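PDB 5YKR: probable aminotransferase, which is of unconfirmed function but belongs to the class-III aminotransferases, a fold type I family, and carries pyridoxal phosphate linked covalently to the chain. Local coordinates for residues A[264-268]-A[352-356]; A[64-69]-A[89-93]; A[12-18]-A[452-456]; A[361-366]-A[442-446]. All coordinates share one frame; numbering follows the deposited sequence.

How the contacts relate
Three of the four contacts follow helices 349-372 and 439-456 outward. Helix 349-372 enters contact 1 near its start, against a loop that follows strand 255-259 of the seven-stranded sheet, and contact 4 farther on, where it meets helix 439-456; the centres lie about 17 Å apart. Helix 439-456 continues to contact 3, about 20 Å from contact 4, and there meets the N-terminal helix 9-26. Contact 2 joins the four-stranded sheet to the loop before helix 94-104 and touches contact 1 through F89, which packs on Y352 and M355. Along the chain, contacts 2, 1 and 4 close in series, all inside the loop closed by contact 3, so the N- and C-terminal helices lie together.

Contact 1 of 4, residues A[264-268]-A[352-356]; sequences ISCGP and YRHMF
Y352 and F356, one turn apart near the start of helix 349-372, press their rings against the backbone of loop 264-268, which runs from strand 255-259 of the central sheet toward helix 270-275. This is an aromatic-on-backbone contact fixed by one hydrogen bond: Y352 OH donates to I264 O at 2.8 Å, approaching 34° out of the carbonyl plane. Tyrosine suits the place because its ring is apolar while its hydroxyl meets a buried carbonyl. Over one ring face lie G267 CA, 3.9 Å from the centroid, and P268 CD, 4.0 Å from it, both as CH-pi contacts. Proline offers CH groups beside its ring nitrogen, well suited to lie over an aromatic face. The backbone angles of G267 would bring a beta carbon hard against the carbonyl before it, which suits glycine. With chi1 at -66°, F356 sends its ring back to the loop; S265 O lies in the ring plane, 3.5 Å from F356 CE1, and C266 O comes within 3.4 Å of F356 CZ. S265 OG bonds I382 O, holding the loop from its other side. A loop from the central sheet packed on helix 349-372 in this way is consistent with the junction of large and small domains in fold type I enzymes.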
loop_
_atom_site.group_PDB
_atom_site.type_symbol
_atom_site.label_atom_id
_atom_site.label_comp_id
_atom_site.label_asym_id
_atom_site.label_seq_id
_atom_site.Cartn_x
_atom_site.Cartn_y
_atom_site.Cartn_z
ATOM N N ILE A 264 16.898 7.739 -6.274
ATOM C CA ILE A 264 17.817 6.779 -5.665
ATOM C C ILE A 264 18.777 6.174 -6.710
ATOM O O ILE A 264 19.838 5.623 -6.362
ATOM C CB ILE A 264 17.014 5.712 -4.894
ATOM C CG1 ILE A 264 17.891 4.836 -3.989
ATOM C CG2 ILE A 264 16.200 4.860 -5.859
ATOM C CD1 ILE A 264 18.683 5.609 -2.933
ATOM N N SER A 265 18.478 6.330 -8.006
ATOM C CA SER A 265 19.446 6.021 -9.048
ATOM C C SER A 265 20.758 6.802 -8.960
ATOM O O SER A 265 21.760 6.366 -9.558
ATOM C CB SER A 265 18.815 6.190 -10.430
ATOM O OG SER A 265 18.570 7.557 -10.702
ATOM N N CYS A 266 20.766 7.940 -8.254
ATOM C CA CYS A 266 21.929 8.831 -8.206
ATOM C C CYS A 266 23.060 8.320 -7.345
ATOM O O CYS A 266 24.205 8.791 -7.454
ATOM C CB CYS A 266 21.478 10.180 -7.722
ATOM S SG CYS A 266 20.408 11.003 -8.918
ATOM N N GLY A 267 22.769 7.384 -6.433
ATOM C CA GLY A 267 23.813 6.870 -5.547
ATOM C C GLY A 267 23.204 6.186 -4.351
ATOM O O GLY A 267 21.989 6.273 -4.133
ATOM N N PRO A 268 24.061 5.582 -3.513
ATOM C CA PRO A 268 23.545 4.808 -2.401
ATOM C C PRO A 268 22.845 5.628 -1.315
ATOM O O PRO A 268 22.115 5.063 -0.498
ATOM C CB PRO A 268 24.781 4.100 -1.845
ATOM C CG PRO A 268 25.899 4.819 -2.392
ATOM C CD PRO A 268 25.513 5.458 -3.661
ATOM N N TYR A 352 26.763 0.471 -7.337
ATOM C CA TYR A 352 26.493 1.713 -8.038
ATOM C C TYR A 352 27.603 2.047 -9.051
ATOM O O TYR A 352 27.332 2.571 -10.110
ATOM C CB TYR A 352 26.230 2.844 -7.079
ATOM C CG TYR A 352 24.797 2.930 -6.579
ATOM C CD1 TYR A 352 24.389 2.282 -5.410
ATOM C CD2 TYR A 352 23.874 3.725 -7.226
ATOM C CE1 TYR A 352 23.091 2.417 -4.922
ATOM C CE2 TYR A 352 22.571 3.823 -6.772
ATOM C CZ TYR A 352 22.186 3.196 -5.625
ATOM O OH TYR A 352 20.910 3.381 -5.146
ATOM N N ARG A 353 28.849 1.761 -8.720
ATOM C CA ARG A 353 29.928 2.018 -9.650
ATOM C C ARG A 353 29.682 1.309 -10.969
ATOM O O ARG A 353 29.835 1.892 -12.060
ATOM C CB ARG A 353 31.268 1.630 -9.053
ATOM C CG ARG A 353 32.437 1.998 -9.961
ATOM C CD ARG A 353 33.822 1.706 -9.320
ATOM N NE ARG A 353 33.893 1.984 -7.875
ATOM C CZ ARG A 353 33.816 1.048 -6.908
ATOM N NH1 ARG A 353 33.803 -0.263 -7.190
ATOM N NH2 ARG A 353 33.821 1.426 -5.651
ATOM N N HIS A 354 29.345 0.028 -10.881
ATOM C CA HIS A 354 29.025 -0.757 -12.068
ATOM C C HIS A 354 27.821 -0.173 -12.804
ATOM O O HIS A 354 27.833 -0.000 -14.035
ATOM C CB HIS A 354 28.743 -2.202 -11.688
ATOM C CG HIS A 354 28.331 -3.066 -12.841
ATOM N ND1 HIS A 354 29.260 -3.684 -13.652
ATOM C CD2 HIS A 354 27.120 -3.425 -13.315
ATOM C CE1 HIS A 354 28.626 -4.359 -14.587
ATOM N NE2 HIS A 354 27.329 -4.213 -14.410
ATOM N N MET A 355 26.763 0.113 -12.065
ATOM C CA MET A 355 25.548 0.669 -12.692
ATOM C C MET A 355 25.844 1.990 -13.417
ATOM O O MET A 355 25.340 2.233 -14.521
ATOM C CB MET A 355 24.482 0.859 -11.607
ATOM C CG MET A 355 23.924 -0.451 -11.066
ATOM S SD MET A 355 23.128 -0.366 -9.459
ATOM C CE MET A 355 21.688 0.621 -9.832
ATOM N N PHE A 356 26.672 2.820 -12.816
ATOM C CA PHE A 356 27.010 4.132 -13.442
ATOM C C PHE A 356 27.830 3.938 -14.729
ATOM O O PHE A 356 27.613 4.619 -15.725
ATOM C CB PHE A 356 27.852 4.999 -12.517
ATOM C CG PHE A 356 27.201 5.463 -11.267
ATOM C CD1 PHE A 356 25.830 5.484 -11.110
ATOM C CD2 PHE A 356 28.001 5.897 -10.222
ATOM C CE1 PHE A 356 25.248 5.955 -9.957
ATOM C CE2 PHE A 356 27.445 6.344 -9.029
ATOM C CZ PHE A 356 26.045 6.384 -8.915
#

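Contact 2 of 4, residues A[64-69]-A[89-93]; sequences AQGARV and FGHAQ
A64 sets its methyl against the imidazole of H91, CB 4.2 Å from the ring centroid in an off-centre CH-pi contact. A small residue suits a place where L110 of the second subunit also packs on A64 and H91. Q65 CB points away from loop 89-93, yet its CG passes A92 CB, and its NE2 reaches R105 O of the second subunit. G66 carries the main grip. It is the second residue of a type II' turn from Q65 to R68, and its phi of 64° and psi of -123° are easy for glycine. Its N donates to H91 O at 2.8 Å, and H91 N returns the bond to G66 O at 2.9 Å. The result is one hydrogen-bonded antiparallel bridge. G90, across from it, brings CA to 3.5 Å from G66 O, at backbone angles that only a residue without a beta carbon takes up easily. H91 CG stands beside its own N (chi1 -59°), which carries the ring alongside G66 O, with CD2 3.3 Å from that oxygen. V69 CG2 approaches the far end of the ring, where H91 NE2 is bound by D79 OD2. Hairpin strands 61-65 and 68-71, flanked by strand 76-79, are thereby tied to the loop that leads into helix 94-104, with Q93 at its N-cap position.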
loop_
_atom_site.group_PDB
_atom_site.type_symbol
_atom_site.label_atom_id
_atom_site.label_comp_id
_atom_site.label_asym_id
_atom_site.label_seq_id
_atom_site.Cartn_x
_atom_site.Cartn_y
_atom_site.Cartn_z
ATOM N N ALA A 64 12.699 -14.912 -14.432
ATOM C CA ALA A 64 13.622 -13.782 -14.551
ATOM C C ALA A 64 14.682 -13.855 -13.498
ATOM O O ALA A 64 14.401 -14.222 -12.344
ATOM C CB ALA A 64 12.876 -12.467 -14.411
ATOM N N GLN A 65 15.889 -13.439 -13.855
ATOM C CA GLN A 65 17.025 -13.426 -12.915
ATOM C C GLN A 65 17.981 -12.353 -13.371
ATOM O O GLN A 65 18.274 -12.254 -14.579
ATOM C CB GLN A 65 17.713 -14.790 -12.849
ATOM C CG GLN A 65 16.948 -15.886 -12.083
ATOM C CD GLN A 65 16.031 -16.758 -12.969
ATOM O OE1 GLN A 65 16.134 -16.762 -14.216
ATOM N NE2 GLN A 65 15.122 -17.509 -12.328
ATOM N N GLY A 66 18.428 -11.496 -12.470
ATOM C CA GLY A 66 19.323 -10.388 -12.863
ATOM C C GLY A 66 18.619 -9.432 -13.808
ATOM O O GLY A 66 17.585 -8.924 -13.474
ATOM N N ALA A 67 19.206 -9.230 -14.996
ATOM C CA ALA A 67 18.587 -8.409 -16.040
ATOM C C ALA A 67 18.030 -9.253 -17.203
ATOM O O ALA A 67 17.802 -8.721 -18.277
ATOM C CB ALA A 67 19.577 -7.367 -16.584
ATOM N N ARG A 68 17.780 -10.536 -16.990
ATOM C CA ARG A 68 17.265 -11.433 -18.017
ATOM C C ARG A 68 15.860 -11.854 -17.701
ATOM O O ARG A 68 15.552 -12.219 -16.561
ATOM C CB ARG A 68 18.172 -12.666 -18.159
ATOM C CG ARG A 68 19.535 -12.303 -18.755
ATOM C CD ARG A 68 20.477 -13.499 -18.967
ATOM N NE ARG A 68 20.147 -14.294 -20.150
ATOM C CZ ARG A 68 20.740 -15.439 -20.506
ATOM N NH1 ARG A 68 21.714 -15.990 -19.783
ATOM N NH2 ARG A 68 20.336 -16.052 -21.605
ATOM N N VAL A 69 14.987 -11.792 -18.684
ATOM C CA VAL A 69 13.588 -12.238 -18.559
ATOM C C VAL A 69 13.290 -13.235 -19.673
ATOM O O VAL A 69 13.693 -12.974 -20.802
ATOM C CB VAL A 69 12.650 -11.035 -18.658
ATOM C CG1 VAL A 69 11.160 -11.447 -18.694
ATOM C CG2 VAL A 69 12.912 -10.107 -17.506
ATOM N N PHE A 89 17.542 -3.129 -8.652
ATOM C CA PHE A 89 18.821 -3.837 -8.487
ATOM C C PHE A 89 18.893 -5.214 -9.093
ATOM O O PHE A 89 19.836 -5.962 -8.825
ATOM C CB PHE A 89 19.256 -3.805 -7.013
ATOM C CG PHE A 89 19.418 -2.416 -6.509
ATOM C CD1 PHE A 89 20.623 -1.752 -6.724
ATOM C CD2 PHE A 89 18.380 -1.772 -5.852
ATOM C CE1 PHE A 89 20.767 -0.456 -6.372
ATOM C CE2 PHE A 89 18.514 -0.422 -5.516
ATOM C CZ PHE A 89 19.732 0.195 -5.776
ATOM N N GLY A 90 17.926 -5.503 -9.978
ATOM C CA GLY A 90 17.827 -6.784 -10.665
ATOM C C GLY A 90 16.745 -7.675 -10.095
ATOM O O GLY A 90 16.254 -7.495 -8.954
ATOM N N HIS A 91 16.368 -8.660 -10.883
ATOM C CA HIS A 91 15.448 -9.684 -10.440
ATOM C C HIS A 91 16.159 -10.714 -9.588
ATOM O O HIS A 91 17.281 -11.113 -9.906
ATOM C CB HIS A 91 14.789 -10.336 -11.641
ATOM C CG HIS A 91 14.034 -9.374 -12.483
ATOM N ND1 HIS A 91 12.942 -8.682 -12.025
ATOM C CD2 HIS A 91 14.271 -8.936 -13.744
ATOM C CE1 HIS A 91 12.494 -7.899 -12.997
ATOM N NE2 HIS A 91 13.296 -8.011 -14.055
ATOM N N ALA A 92 15.465 -11.208 -8.548
ATOM C CA ALA A 92 15.962 -12.363 -7.818
ATOM C C ALA A 92 17.401 -12.173 -7.273
ATOM O O ALA A 92 18.251 -13.077 -7.388
ATOM C CB ALA A 92 15.869 -13.626 -8.691
ATOM N N GLN A 93 17.681 -11.008 -6.714
ATOM C CA GLN A 93 18.978 -10.803 -6.010
ATOM C C GLN A 93 19.122 -11.870 -4.945
ATOM O O GLN A 93 18.250 -12.036 -4.106
ATOM C CB GLN A 93 19.012 -9.408 -5.369
ATOM C CG GLN A 93 19.588 -8.285 -6.164
ATOM C CD GLN A 93 21.080 -8.316 -6.322
ATOM O OE1 GLN A 93 21.815 -9.179 -5.744
ATOM N NE2 GLN A 93 21.569 -7.348 -7.131
#

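Contact 3 of 4, residues A[12-18]-A[452-456]; sequences VETLFKR and CLGEL
V12, L15 and R18 line one stripe of the N-terminal helix 9-26 and pack on C452, E455 and L456 near the end of helix 439-456, a helix-helix interface that brings the two terminal helices together. The two short axes pass 10.5 Å apart at 128°, nearer antiparallel than parallel. L456 supplies the wedge: its CD2 sits 3.6 Å from V12 CA and 3.5 Å from L15 CD2, the latter tighter than usual for two methyls. L15 holds CG on the far side of CB from its backbone nitrogen (chi1 -178°), which sends both methyls across the gap; CD2 also meets C452 SG at 4.0 Å, and CD1 comes up beside the carboxylate, 3.8 Å from E455 OE1. Branched and compact apolar residues suit this buried strip. At its rim stands a salt bridge, R18 NH2 to the syn lone pair of E455 OE1, 3.3 Å long, with guanidinium and carboxylate only 19° from coplanar. The bend at chi3 of R18 swings the guanidinium back across L15. E455 OE2 is held by Y416 OH of helix 407-418, which probably steadies the carboxylate, while R18 also lies close to the like charge of R22. The arrangement is a helix-helix interface leaning toward antiparallel, apolar inside with a salt bridge at its rim, that docks the N-terminal helix onto the C-terminal one.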
loop_
_atom_site.group_PDB
_atom_site.type_symbol
_atom_site.label_atom_id
_atom_site.label_comp_id
_atom_site.label_asym_id
_atom_site.label_seq_id
_atom_site.Cartn_x
_atom_site.Cartn_y
_atom_site.Cartn_z
ATOM N N VAL A 12 6.136 6.361 -38.942
ATOM C CA VAL A 12 5.992 5.796 -37.575
ATOM C C VAL A 12 4.788 4.873 -37.511
ATOM O O VAL A 12 4.865 3.758 -37.005
ATOM C CB VAL A 12 5.879 6.909 -36.489
ATOM C CG1 VAL A 12 5.721 6.293 -35.111
ATOM C CG2 VAL A 12 7.096 7.832 -36.479
ATOM N N GLU A 13 3.649 5.353 -38.004
ATOM C CA GLU A 13 2.446 4.526 -37.991
ATOM C C GLU A 13 2.637 3.218 -38.786
ATOM O O GLU A 13 2.220 2.147 -38.348
ATOM C CB GLU A 13 1.277 5.335 -38.576
ATOM C CG GLU A 13 0.026 4.536 -38.909
ATOM C CD GLU A 13 -0.780 4.212 -37.685
ATOM O OE1 GLU A 13 -0.282 4.406 -36.553
ATOM O OE2 GLU A 13 -1.902 3.740 -37.848
ATOM N N THR A 14 3.297 3.301 -39.955
ATOM C CA THR A 14 3.548 2.124 -40.782
ATOM C C THR A 14 4.421 1.094 -40.041
ATOM O O THR A 14 4.105 -0.098 -40.012
ATOM C CB THR A 14 4.208 2.526 -42.119
ATOM O OG1 THR A 14 3.283 3.354 -42.826
ATOM C CG2 THR A 14 4.541 1.312 -42.987
ATOM N N LEU A 15 5.498 1.562 -39.459
ATOM C CA LEU A 15 6.384 0.690 -38.688
ATOM C C LEU A 15 5.667 0.113 -37.506
ATOM O O LEU A 15 5.803 -1.052 -37.238
ATOM C CB LEU A 15 7.645 1.455 -38.250
ATOM C CG LEU A 15 8.670 0.609 -37.471
ATOM C CD1 LEU A 15 9.066 -0.610 -38.257
ATOM C CD2 LEU A 15 9.859 1.439 -37.074
ATOM N N PHE A 16 4.875 0.939 -36.827
ATOM C CA PHE A 16 4.169 0.489 -35.633
ATOM C C PHE A 16 3.199 -0.621 -35.980
ATOM O O PHE A 16 3.147 -1.623 -35.311
ATOM C CB PHE A 16 3.469 1.655 -34.946
ATOM C CG PHE A 16 2.837 1.319 -33.603
ATOM C CD1 PHE A 16 3.524 0.606 -32.644
ATOM C CD2 PHE A 16 1.560 1.807 -33.272
ATOM C CE1 PHE A 16 2.931 0.327 -31.411
ATOM C CE2 PHE A 16 0.987 1.521 -32.046
ATOM C CZ PHE A 16 1.674 0.792 -31.119
ATOM N N LYS A 17 2.402 -0.430 -37.031
ATOM C CA LYS A 17 1.487 -1.506 -37.460
ATOM C C LYS A 17 2.204 -2.814 -37.807
ATOM O O LYS A 17 1.731 -3.882 -37.464
ATOM C CB LYS A 17 0.678 -1.062 -38.668
ATOM C CG LYS A 17 -0.688 -0.524 -38.355
ATOM C CD LYS A 17 -1.416 -0.165 -39.663
ATOM C CE LYS A 17 -1.666 -1.375 -40.578
ATOM N NZ LYS A 17 -3.100 -1.682 -40.841
ATOM N N ARG A 18 3.316 -2.722 -38.520
ATOM C CA ARG A 18 4.118 -3.908 -38.839
ATOM C C ARG A 18 4.619 -4.579 -37.557
ATOM O O ARG A 18 4.575 -5.795 -37.438
ATOM C CB ARG A 18 5.314 -3.527 -39.731
ATOM C CG ARG A 18 6.065 -4.728 -40.270
ATOM C CD ARG A 18 7.217 -4.294 -41.189
ATOM N NE ARG A 18 8.373 -3.575 -40.600
ATOM C CZ ARG A 18 9.158 -4.005 -39.598
ATOM N NH1 ARG A 18 8.904 -5.109 -38.947
ATOM N NH2 ARG A 18 10.193 -3.278 -39.203
ATOM N N CYS A 452 15.960 1.315 -35.316
ATOM C CA CYS A 452 14.574 1.770 -35.350
ATOM C C CYS A 452 14.479 3.195 -35.910
ATOM O O CYS A 452 13.671 3.469 -36.814
ATOM C CB CYS A 452 13.963 1.716 -33.947
ATOM S SG CYS A 452 12.224 2.134 -33.899
ATOM N N LEU A 453 15.285 4.086 -35.357
ATOM C CA LEU A 453 15.278 5.471 -35.785
ATOM C C LEU A 453 15.723 5.612 -37.229
ATOM O O LEU A 453 15.145 6.436 -37.962
ATOM C CB LEU A 453 16.101 6.357 -34.868
ATOM C CG LEU A 453 15.551 6.497 -33.459
ATOM C CD1 LEU A 453 16.559 7.142 -32.523
ATOM C CD2 LEU A 453 14.283 7.304 -33.489
ATOM N N GLY A 454 16.676 4.792 -37.663
ATOM C CA GLY A 454 17.100 4.840 -39.042
ATOM C C GLY A 454 15.993 4.408 -39.997
ATOM O O GLY A 454 15.817 5.020 -41.063
ATOM N N GLU A 455 15.212 3.384 -39.603
ATOM C CA GLU A 455 14.088 2.936 -40.432
ATOM C C GLU A 455 13.053 4.036 -40.568
ATOM O O GLU A 455 12.494 4.234 -41.637
ATOM C CB GLU A 455 13.430 1.654 -39.912
ATOM C CG GLU A 455 14.186 0.378 -40.209
ATOM C CD GLU A 455 13.366 -0.872 -39.911
ATOM O OE1 GLU A 455 12.177 -0.921 -40.332
ATOM O OE2 GLU A 455 13.900 -1.803 -39.227
ATOM N N LEU A 456 12.810 4.761 -39.493
ATOM C CA LEU A 456 11.895 5.887 -39.472
ATOM C C LEU A 456 12.322 7.061 -40.348
ATOM O O LEU A 456 11.467 7.705 -40.923
ATOM C CB LEU A 456 11.578 6.317 -38.020
ATOM C CG LEU A 456 10.829 5.238 -37.168
ATOM C CD1 LEU A 456 10.737 5.656 -35.712
ATOM C CD2 LEU A 456 9.479 4.825 -37.730
#

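Contact 4 of 4, residues A[361-366]-A[442-446]; sequences QLEAGV and VELHD
V442 of helix 439-456 and L362 of helix 349-372 meet at the start of the contact between two nearly parallel helices, whose short axes run 9.5 Å apart at a crossing angle of -19°. V442 turns CG1 straight across the interface (chi1 172°), where it rests 3.6 Å from L362 CA; a beta-branched residue gives a short, stiff apolar group. Q361 stretches its chain over this valine, its amide carbon CD packed on the same CG1 and its NE2 ending beside E443 CG at 3.5 Å, with a weak bond to A439 O. L362 and H445 cross at about a right angle. A trans chi1 on the histidine and a chi2 of -89° turn its ring so that L362 CD1 sits over one face, 4.1 Å from the centroid, while V366 CG2 meets the edge near CE1. In the same ring plane a water bonds H445 ND1, and it also donates to L362 O and to D446 OD1, gathering these polar atoms on one partner. Glycine suits position 365: D446 OD1 comes so near, 3.0 Å from G365 C, that a beta carbon there would collide with it. The acceptors G365 O and D446 OD1 are brought near each other, and a second water joins this backbone to the carboxylate, donating to G365 O at 2.9 Å and to D446 OD2 at 2.6 Å.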
loop_
_atom_site.group_PDB
_atom_site.type_symbol
_atom_site.label_atom_id
_atom_site.label_comp_id
_atom_site.label_asym_id
_atom_site.label_seq_id
_atom_site.Cartn_x
_atom_site.Cartn_y
_atom_site.Cartn_z
ATOM N N GLN A 361 27.638 4.427 -20.553
ATOM C CA GLN A 361 27.824 3.841 -21.879
ATOM C C GLN A 361 26.511 3.972 -22.685
ATOM O O GLN A 361 26.502 4.322 -23.847
ATOM C CB GLN A 361 28.269 2.372 -21.748
ATOM C CG GLN A 361 28.438 1.567 -23.063
ATOM C CD GLN A 361 28.496 0.037 -22.853
ATOM O OE1 GLN A 361 28.663 -0.428 -21.719
ATOM N NE2 GLN A 361 28.354 -0.742 -23.946
ATOM N N LEU A 362 25.387 3.665 -22.039
ATOM C CA LEU A 362 24.088 3.691 -22.699
ATOM C C LEU A 362 23.745 5.134 -23.119
ATOM O O LEU A 362 23.321 5.372 -24.265
ATOM C CB LEU A 362 23.018 3.069 -21.761
ATOM C CG LEU A 362 21.651 2.807 -22.407
ATOM C CD1 LEU A 362 20.977 1.607 -21.721
ATOM C CD2 LEU A 362 20.771 4.042 -22.363
ATOM N N GLU A 363 23.964 6.077 -22.200
ATOM C CA GLU A 363 23.742 7.498 -22.452
ATOM C C GLU A 363 24.586 7.983 -23.647
ATOM O O GLU A 363 24.075 8.622 -24.552
ATOM C CB GLU A 363 24.123 8.306 -21.213
ATOM C CG GLU A 363 24.033 9.824 -21.401
ATOM C CD GLU A 363 24.759 10.598 -20.306
ATOM O OE1 GLU A 363 25.510 9.992 -19.494
ATOM O OE2 GLU A 363 24.542 11.820 -20.248
ATOM N N ALA A 364 25.863 7.663 -23.636
ATOM C CA ALA A 364 26.772 8.094 -24.714
ATOM C C ALA A 364 26.308 7.551 -26.067
ATOM O O ALA A 364 26.353 8.276 -27.076
ATOM C CB ALA A 364 28.190 7.667 -24.388
ATOM N N GLY A 365 25.865 6.295 -26.098
ATOM C CA GLY A 365 25.346 5.702 -27.324
ATOM C C GLY A 365 24.081 6.403 -27.847
ATOM O O GLY A 365 23.982 6.718 -29.018
ATOM N N VAL A 366 23.122 6.638 -26.953
ATOM C CA VAL A 366 21.924 7.370 -27.347
ATOM C C VAL A 366 22.320 8.741 -27.913
ATOM O O VAL A 366 21.844 9.178 -28.965
ATOM C CB VAL A 366 20.931 7.485 -26.190
ATOM C CG1 VAL A 366 19.751 8.374 -26.565
ATOM C CG2 VAL A 366 20.374 6.116 -25.816
ATOM N N VAL A 442 23.854 -3.325 -23.113
ATOM C CA VAL A 442 23.833 -1.920 -23.507
ATOM C C VAL A 442 24.071 -1.779 -25.021
ATOM O O VAL A 442 23.375 -0.993 -25.695
ATOM C CB VAL A 442 24.854 -1.118 -22.702
ATOM C CG1 VAL A 442 24.969 0.292 -23.237
ATOM C CG2 VAL A 442 24.481 -1.108 -21.239
ATOM N N GLU A 443 25.021 -2.539 -25.556
ATOM C CA GLU A 443 25.277 -2.491 -26.990
ATOM C C GLU A 443 24.055 -2.927 -27.791
ATOM O O GLU A 443 23.756 -2.343 -28.859
ATOM C CB GLU A 443 26.537 -3.347 -27.320
ATOM C CG GLU A 443 27.811 -2.747 -26.741
ATOM C CD GLU A 443 28.999 -3.730 -26.503
ATOM O OE1 GLU A 443 29.016 -4.903 -26.998
ATOM O OE2 GLU A 443 29.960 -3.309 -25.796
ATOM N N LEU A 444 23.344 -3.935 -27.309
ATOM C CA LEU A 444 22.125 -4.378 -28.001
ATOM C C LEU A 444 21.080 -3.268 -27.986
ATOM O O LEU A 444 20.487 -2.926 -29.028
ATOM C CB LEU A 444 21.572 -5.659 -27.390
ATOM C CG LEU A 444 20.265 -6.210 -27.987
ATOM C CD1 LEU A 444 20.448 -6.575 -29.470
ATOM C CD2 LEU A 444 19.786 -7.411 -27.219
ATOM N N HIS A 445 20.807 -2.699 -26.822
ATOM C CA HIS A 445 19.923 -1.526 -26.771
ATOM C C HIS A 445 20.311 -0.479 -27.806
ATOM O O HIS A 445 19.460 0.054 -28.539
ATOM C CB HIS A 445 19.970 -0.912 -25.357
ATOM C CG HIS A 445 19.227 0.393 -25.250
ATOM N ND1 HIS A 445 19.793 1.639 -25.483
ATOM C CD2 HIS A 445 17.936 0.627 -24.924
ATOM C CE1 HIS A 445 18.874 2.573 -25.333
ATOM N NE2 HIS A 445 17.741 1.983 -24.961
ATOM N N ASP A 446 21.579 -0.126 -27.809
ATOM C CA ASP A 446 22.083 0.972 -28.642
ATOM C C ASP A 446 21.839 0.680 -30.119
ATOM O O ASP A 446 21.353 1.559 -30.867
ATOM C CB ASP A 446 23.577 1.193 -28.380
ATOM C CG ASP A 446 24.050 2.509 -28.918
ATOM O OD1 ASP A 446 23.516 3.548 -28.462
ATOM O OD2 ASP A 446 24.901 2.519 -29.842
HETATM O O HOH W 1 22.355 3.129 -25.966
HETATM O O HOH W 2 25.466 4.926 -30.786
#